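Local coordinates for putative translational inhibitor protein (Yersinia pestis, PDB 5V4D) that is of unknown function but belongs to the Rid (YjgF-like) family, and so may deaminate reactive enamine or imine intermediates, at residues A[4-9]-A[18-23]; A[78-83]-A[109-114]. All blocks are in the same frame, centred on the assembly; numbering follows the deposited sequence. Where two conformers were deposited one is given.

Contact 1 of 2, residues A[4-9]-A[18-23]; sequences KSVIET and PYSQAI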
loop_
_atom_site.group_PDB
_atom_site.type_symbol
_atom_site.label_atom_id
_atom_site.label_comp_id
_atom_site.label_asym_id
_atom_site.label_seq_id
_atom_site.Cartn_x
_atom_site.Cartn_y
_atom_site.Cartn_z
ATOM N N LYS A 4 3.126 12.146 16.506
ATOM C CA LYS A 4 2.172 12.155 15.403
ATOM C C LYS A 4 1.435 13.495 15.329
ATOM O O LYS A 4 0.921 14.005 16.338
ATOM C CB LYS A 4 1.212 10.972 15.590
ATOM C CG LYS A 4 -0.075 11.053 14.951
ATOM C CD LYS A 4 -0.725 9.669 15.016
ATOM C CE LYS A 4 -2.177 9.848 14.754
ATOM N NZ LYS A 4 -3.029 8.680 15.185
ATOM N N SER A 5 1.435 14.105 14.142
ATOM C CA SER A 5 0.768 15.384 13.969
ATOM C C SER A 5 -0.064 15.395 12.700
ATOM O O SER A 5 0.228 14.675 11.736
ATOM C CB SER A 5 1.762 16.536 13.918
ATOM O OG SER A 5 2.564 16.403 12.786
ATOM N N VAL A 6 -1.127 16.215 12.730
ATOM C CA VAL A 6 -2.122 16.217 11.670
ATOM C C VAL A 6 -1.782 17.304 10.668
ATOM O O VAL A 6 -1.200 18.348 11.018
ATOM C CB VAL A 6 -3.542 16.397 12.241
ATOM C CG1 VAL A 6 -3.754 17.872 12.670
ATOM C CG2 VAL A 6 -4.575 16.030 11.209
ATOM N N ILE A 7 -2.142 17.063 9.400
ATOM C CA ILE A 7 -2.094 18.069 8.336
ATOM C C ILE A 7 -3.528 18.363 7.917
ATOM O O ILE A 7 -4.299 17.439 7.621
ATOM C CB ILE A 7 -1.290 17.602 7.112
ATOM C CG1 ILE A 7 0.165 17.284 7.481
ATOM C CG2 ILE A 7 -1.356 18.671 6.026
ATOM C CD1 ILE A 7 0.924 18.471 8.038
ATOM N N GLU A 8 -3.901 19.648 7.936
ATOM C CA GLU A 8 -5.250 20.082 7.566
ATOM C C GLU A 8 -5.099 21.339 6.725
ATOM O O GLU A 8 -4.492 22.317 7.186
ATOM C CB GLU A 8 -6.101 20.387 8.811
ATOM C CG GLU A 8 -6.093 19.304 9.892
ATOM C CD GLU A 8 -6.737 19.753 11.233
ATOM O OE1 GLU A 8 -6.212 20.697 11.881
ATOM O OE2 GLU A 8 -7.755 19.139 11.645
ATOM N N THR A 9 -5.648 21.319 5.511
ATOM C CA THR A 9 -5.673 22.502 4.646
ATOM C C THR A 9 -6.968 22.566 3.847
ATOM O O THR A 9 -7.404 21.555 3.290
ATOM C CB THR A 9 -4.469 22.565 3.689
ATOM O OG1 THR A 9 -4.654 23.674 2.797
ATOM C CG2 THR A 9 -4.284 21.314 2.854
ATOM N N PRO A 18 -13.748 9.197 8.278
ATOM C CA PRO A 18 -12.944 9.398 9.515
ATOM C C PRO A 18 -11.445 9.206 9.272
ATOM O O PRO A 18 -10.826 8.185 9.620
ATOM C CB PRO A 18 -13.504 8.328 10.458
ATOM C CG PRO A 18 -13.917 7.248 9.567
ATOM C CD PRO A 18 -14.450 7.897 8.289
ATOM N N TYR A 19 -10.840 10.219 8.654
ATOM C CA TYR A 19 -9.428 10.163 8.318
ATOM C C TYR A 19 -8.888 11.592 8.307
ATOM O O TYR A 19 -9.641 12.575 8.343
ATOM C CB TYR A 19 -9.171 9.432 6.983
ATOM C CG TYR A 19 -9.873 10.024 5.777
ATOM C CD1 TYR A 19 -9.263 10.990 5.009
ATOM C CD2 TYR A 19 -11.150 9.585 5.396
ATOM C CE1 TYR A 19 -9.895 11.544 3.928
ATOM C CE2 TYR A 19 -11.795 10.136 4.295
ATOM C CZ TYR A 19 -11.158 11.128 3.574
ATOM O OH TYR A 19 -11.764 11.717 2.478
ATOM N N SER A 20 -7.565 11.693 8.361
ATOM C CA SER A 20 -6.891 12.967 8.201
ATOM C C SER A 20 -6.309 13.077 6.796
ATOM O O SER A 20 -5.912 12.066 6.214
ATOM C CB SER A 20 -5.761 13.097 9.215
ATOM O OG SER A 20 -6.271 13.094 10.557
ATOM N N GLN A 21 -6.238 14.304 6.264
ATOM C CA GLN A 21 -5.587 14.482 4.950
ATOM C C GLN A 21 -4.172 13.909 4.940
ATOM O O GLN A 21 -3.749 13.263 3.959
ATOM C CB GLN A 21 -5.568 15.957 4.557
ATOM C CG GLN A 21 -6.966 16.572 4.377
ATOM C CD GLN A 21 -6.904 18.074 4.180
ATOM O OE1 GLN A 21 -6.016 18.717 4.728
ATOM N NE2 GLN A 21 -7.858 18.649 3.412
ATOM N N ALA A 22 -3.418 14.142 6.008
ATOM C CA ALA A 22 -2.121 13.494 6.128
ATOM C C ALA A 22 -1.722 13.504 7.591
ATOM O O ALA A 22 -2.282 14.259 8.399
ATOM C CB ALA A 22 -1.076 14.192 5.291
ATOM N N ILE A 23 -0.788 12.611 7.925
ATOM C CA ILE A 23 -0.220 12.500 9.270
ATOM C C ILE A 23 1.290 12.566 9.120
ATOM O O ILE A 23 1.849 11.884 8.256
ATOM C CB ILE A 23 -0.612 11.168 9.947
ATOM C CG1 ILE A 23 -2.099 11.127 10.283
ATOM C CG2 ILE A 23 0.270 10.911 11.215
ATOM C CD1 ILE A 23 -2.520 12.153 11.319
HETATM O O HOH W 1 -6.858 16.642 7.865
#
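The side-chain amide of Gln21 meets the backbone of Thr9 at both of its polar atoms. Gln21 OE1 accepts from Thr9 N at 2.7 Å, and Gln21 NE2 donates to Thr9 O at 2.9 Å with an angle of 164° at the hydrogen. Thr9 O lies in the plane of the amide, so the two bonds together fix the flip of the Gln21 amide and its rotation. A staggered, extended chain carries it there: chi1 of -63° sets CG beside the backbone N, and chi2 of 172° sends the amide straight on to Thr9. NE2 also bonds Pro13 O, tying the intervening loop to the same group. Where the backbones part at Gln21, a water bridges Ile7 O and Gln21 N.

Beyond it the segments pair as antiparallel strands, 5-7 lying outermost within the chain in the Rid-fold sheet, beside 22-25, with Ile7 N bonded to Ala22 O at 3.0 Å. On the face of Ile7 and Ala22, Ile7 CB lies 3.9 Å from Ala22 CB, and helix 49-66 covers both residues. On the other face, Val6 CG2 touches Ser20 OG at 3.5 Å, while that hydroxyl is hydrogen-bonded to Phe103 O of the second subunit. Lys4 crosses Ile23 at a slant, CG meeting CG2 at 3.8 Å; its extended chain delivers NZ to the carbonyl oxygens of Asp72, Ile74 and Ile102 of the second subunit.

Contact 2 of 2, residues A[78-83]-A[109-114]; sequences TIFITN and VEVSAL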
loop_
_atom_site.group_PDB
_atom_site.type_symbol
_atom_site.label_atom_id
_atom_site.label_comp_id
_atom_site.label_asym_id
_atom_site.label_seq_id
_atom_site.Cartn_x
_atom_site.Cartn_y
_atom_site.Cartn_z
ATOM N N THR A 78 1.518 5.073 -4.693
ATOM C CA THR A 78 0.736 3.994 -5.301
ATOM C C THR A 78 -0.357 4.632 -6.136
ATOM O O THR A 78 -1.051 5.545 -5.668
ATOM C CB THR A 78 0.113 3.076 -4.234
ATOM O OG1 THR A 78 1.173 2.524 -3.454
ATOM C CG2 THR A 78 -0.703 1.951 -4.846
ATOM N N ILE A 79 -0.482 4.181 -7.370
ATOM C CA ILE A 79 -1.560 4.609 -8.249
ATOM C C ILE A 79 -2.603 3.498 -8.309
ATOM O O ILE A 79 -2.310 2.392 -8.787
ATOM C CB ILE A 79 -1.014 4.929 -9.648
ATOM C CG1 ILE A 79 -0.001 6.072 -9.560
ATOM C CG2 ILE A 79 -2.181 5.300 -10.626
ATOM C CD1 ILE A 79 0.661 6.394 -10.934
ATOM N N PHE A 80 -3.828 3.835 -7.906
ATOM C CA PHE A 80 -4.999 2.951 -8.033
ATOM C C PHE A 80 -5.812 3.497 -9.191
ATOM O O PHE A 80 -6.237 4.660 -9.166
ATOM C CB PHE A 80 -5.830 2.936 -6.744
ATOM C CG PHE A 80 -5.061 2.531 -5.495
ATOM C CD1 PHE A 80 -4.741 1.212 -5.231
ATOM C CD2 PHE A 80 -4.746 3.479 -4.561
ATOM C CE1 PHE A 80 -4.091 0.858 -4.020
ATOM C CE2 PHE A 80 -4.087 3.104 -3.370
ATOM C CZ PHE A 80 -3.778 1.838 -3.126
ATOM N N ILE A 81 -5.971 2.702 -10.255
ATOM C CA ILE A 81 -6.750 3.161 -11.396
ATOM C C ILE A 81 -7.815 2.129 -11.715
ATOM O O ILE A 81 -7.620 0.929 -11.526
ATOM C CB ILE A 81 -5.891 3.454 -12.650
ATOM C CG1 ILE A 81 -4.874 2.351 -12.934
ATOM C CG2 ILE A 81 -5.213 4.796 -12.511
ATOM C CD1 ILE A 81 -4.239 2.508 -14.304
ATOM N N THR A 82 -8.949 2.607 -12.221
ATOM C CA THR A 82 -10.036 1.676 -12.520
ATOM C C THR A 82 -9.879 0.994 -13.879
ATOM O O THR A 82 -10.593 0.023 -14.151
ATOM C CB THR A 82 -11.409 2.359 -12.456
ATOM O OG1 THR A 82 -11.505 3.440 -13.413
ATOM C CG2 THR A 82 -11.728 2.859 -11.038
ATOM N N ASN A 83 -8.947 1.452 -14.716
ATOM C CA ASN A 83 -8.764 0.878 -16.050
ATOM C C ASN A 83 -7.274 0.975 -16.340
ATOM O O ASN A 83 -6.742 2.085 -16.483
ATOM C CB ASN A 83 -9.575 1.640 -17.089
ATOM C CG ASN A 83 -9.438 1.054 -18.494
ATOM O OD1 ASN A 83 -8.591 0.232 -18.778
ATOM N ND2 ASN A 83 -10.309 1.505 -19.389
ATOM N N VAL A 109 -1.796 -0.412 -9.851
ATOM C CA VAL A 109 -2.679 -1.579 -9.944
ATOM C C VAL A 109 -4.051 -1.140 -10.429
ATOM O O VAL A 109 -4.474 -0.008 -10.189
ATOM C CB VAL A 109 -2.829 -2.324 -8.582
ATOM C CG1 VAL A 109 -1.454 -2.885 -8.117
ATOM C CG2 VAL A 109 -3.439 -1.452 -7.493
ATOM N N GLU A 110 -4.764 -2.046 -11.112
ATOM C CA GLU A 110 -6.147 -1.778 -11.494
ATOM C C GLU A 110 -7.096 -2.231 -10.389
ATOM O O GLU A 110 -7.155 -3.415 -10.056
ATOM C CB GLU A 110 -6.501 -2.474 -12.805
ATOM C CG GLU A 110 -7.883 -2.008 -13.325
ATOM C CD GLU A 110 -8.317 -2.839 -14.515
ATOM O OE1 GLU A 110 -7.993 -2.495 -15.671
ATOM O OE2 GLU A 110 -8.967 -3.891 -14.288
ATOM N N VAL A 111 -7.835 -1.300 -9.843
ATOM C CA VAL A 111 -8.856 -1.586 -8.835
ATOM C C VAL A 111 -10.224 -1.651 -9.509
ATOM O O VAL A 111 -10.421 -1.205 -10.653
ATOM C CB VAL A 111 -8.861 -0.520 -7.732
ATOM C CG1 VAL A 111 -7.494 -0.508 -7.028
ATOM C CG2 VAL A 111 -9.155 0.863 -8.303
ATOM N N SER A 112 -11.201 -2.226 -8.811
ATOM C CA SER A 112 -12.482 -2.298 -9.499
ATOM C C SER A 112 -13.286 -1.009 -9.331
ATOM O O SER A 112 -13.985 -0.594 -10.271
ATOM C CB SER A 112 -13.280 -3.547 -9.073
ATOM O OG SER A 112 -13.325 -3.762 -7.682
ATOM N N ALA A 113 -13.155 -0.327 -8.190
ATOM C CA ALA A 113 -13.911 0.894 -7.963
ATOM C C ALA A 113 -13.158 1.756 -6.958
ATOM O O ALA A 113 -12.354 1.263 -6.156
ATOM C CB ALA A 113 -15.321 0.630 -7.435
ATOM N N LEU A 114 -13.470 3.046 -6.978
ATOM C CA LEU A 114 -12.862 4.035 -6.099
ATOM C C LEU A 114 -13.954 4.892 -5.479
ATOM O O LEU A 114 -15.063 5.009 -6.028
ATOM C CB LEU A 114 -11.877 4.940 -6.856
ATOM C CG LEU A 114 -10.598 4.213 -7.293
ATOM C CD1 LEU A 114 -9.804 5.089 -8.277
ATOM C CD2 LEU A 114 -9.717 3.809 -6.098
HETATM O O HOH W 2 -12.793 -1.069 -12.778
#
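Ile79 O opens the pairing by accepting from Val109 N at 3.0 Å, almost in line with the carbonyl bond. The Ile79 side chain turns to Val90 and Tyr94 of helix 87-98, while at Phe80 the contact passes to the opposite face. The Phe80 ring lies alongside Val109, pointing the same way, with CD1 3.7 Å from Val109 CG2; Val111 CG1 touches the same CD1. Thr78 CG2 sits 3.5 Å above one face of the ring, toward its rim. Leu114 doubles back to complete this apolar group, its CD2 4.0 Å from Phe80 CB.

Ile81 N then donates to Val109 O with an angle of 173° at the hydrogen, and Ile81 O receives Val111 N at 2.8 Å, this donor tilted 31° from the carbonyl plane. Val109 is thus bonded through N to Ile79 and through O to Ile81, and Ile81 passes on to Val111, the staggered ladder of parallel strands expected of a beta-alpha-beta unit: strand 74-81, helix 87-98 and strand 105-110, the last outermost within the chain. Ile81 shares its face of the sheet with Glu110.

At Thr82 the strand has ended. The Thr82 and Leu114 side chains cross at a slant, CG2, set beside the backbone N by chi1, lying 4.0 Å from CD1. Asn83 runs alongside Glu110 with amide and carboxylate planes 82° apart, their polar ends engaged by other partners: Asn83 OD1 accepts from Asn85 N, and Glu110 OE1 from Ile84 N. Backbone bonds from Glu110 to the third subunit and from Ser112 and Ala113 to the second carry this strand into the trimer interface, where Glu110 OE2 also bonds Ser112 OG of the third subunit in one conformer of that serine.

Both contacts lie on one mixed sheet, at its two outermost strands within the chain: contact 1 joins 5-7 to 22-25, and contact 2 joins 105-110 to 74-81. Their centres are 23 Å apart and their nearest atoms about 11 Å, so they do not touch. The second subunit meets both. Ile79 of contact 2 packs on Arg106, and Tyr19 of segment 18-23 on Arg106 of the second subunit; this arginine probably corresponds to the conserved active-site arginine at Rid subunit interfaces. An acetic acid, probably from the crystallisation liquor, lies about 6 Å from the Ile79 side chain. A calcium ion about 5 Å from that of Ala113 is merely near; the calcium ligands seen, Asp92 and Asp96, belong to neither contact.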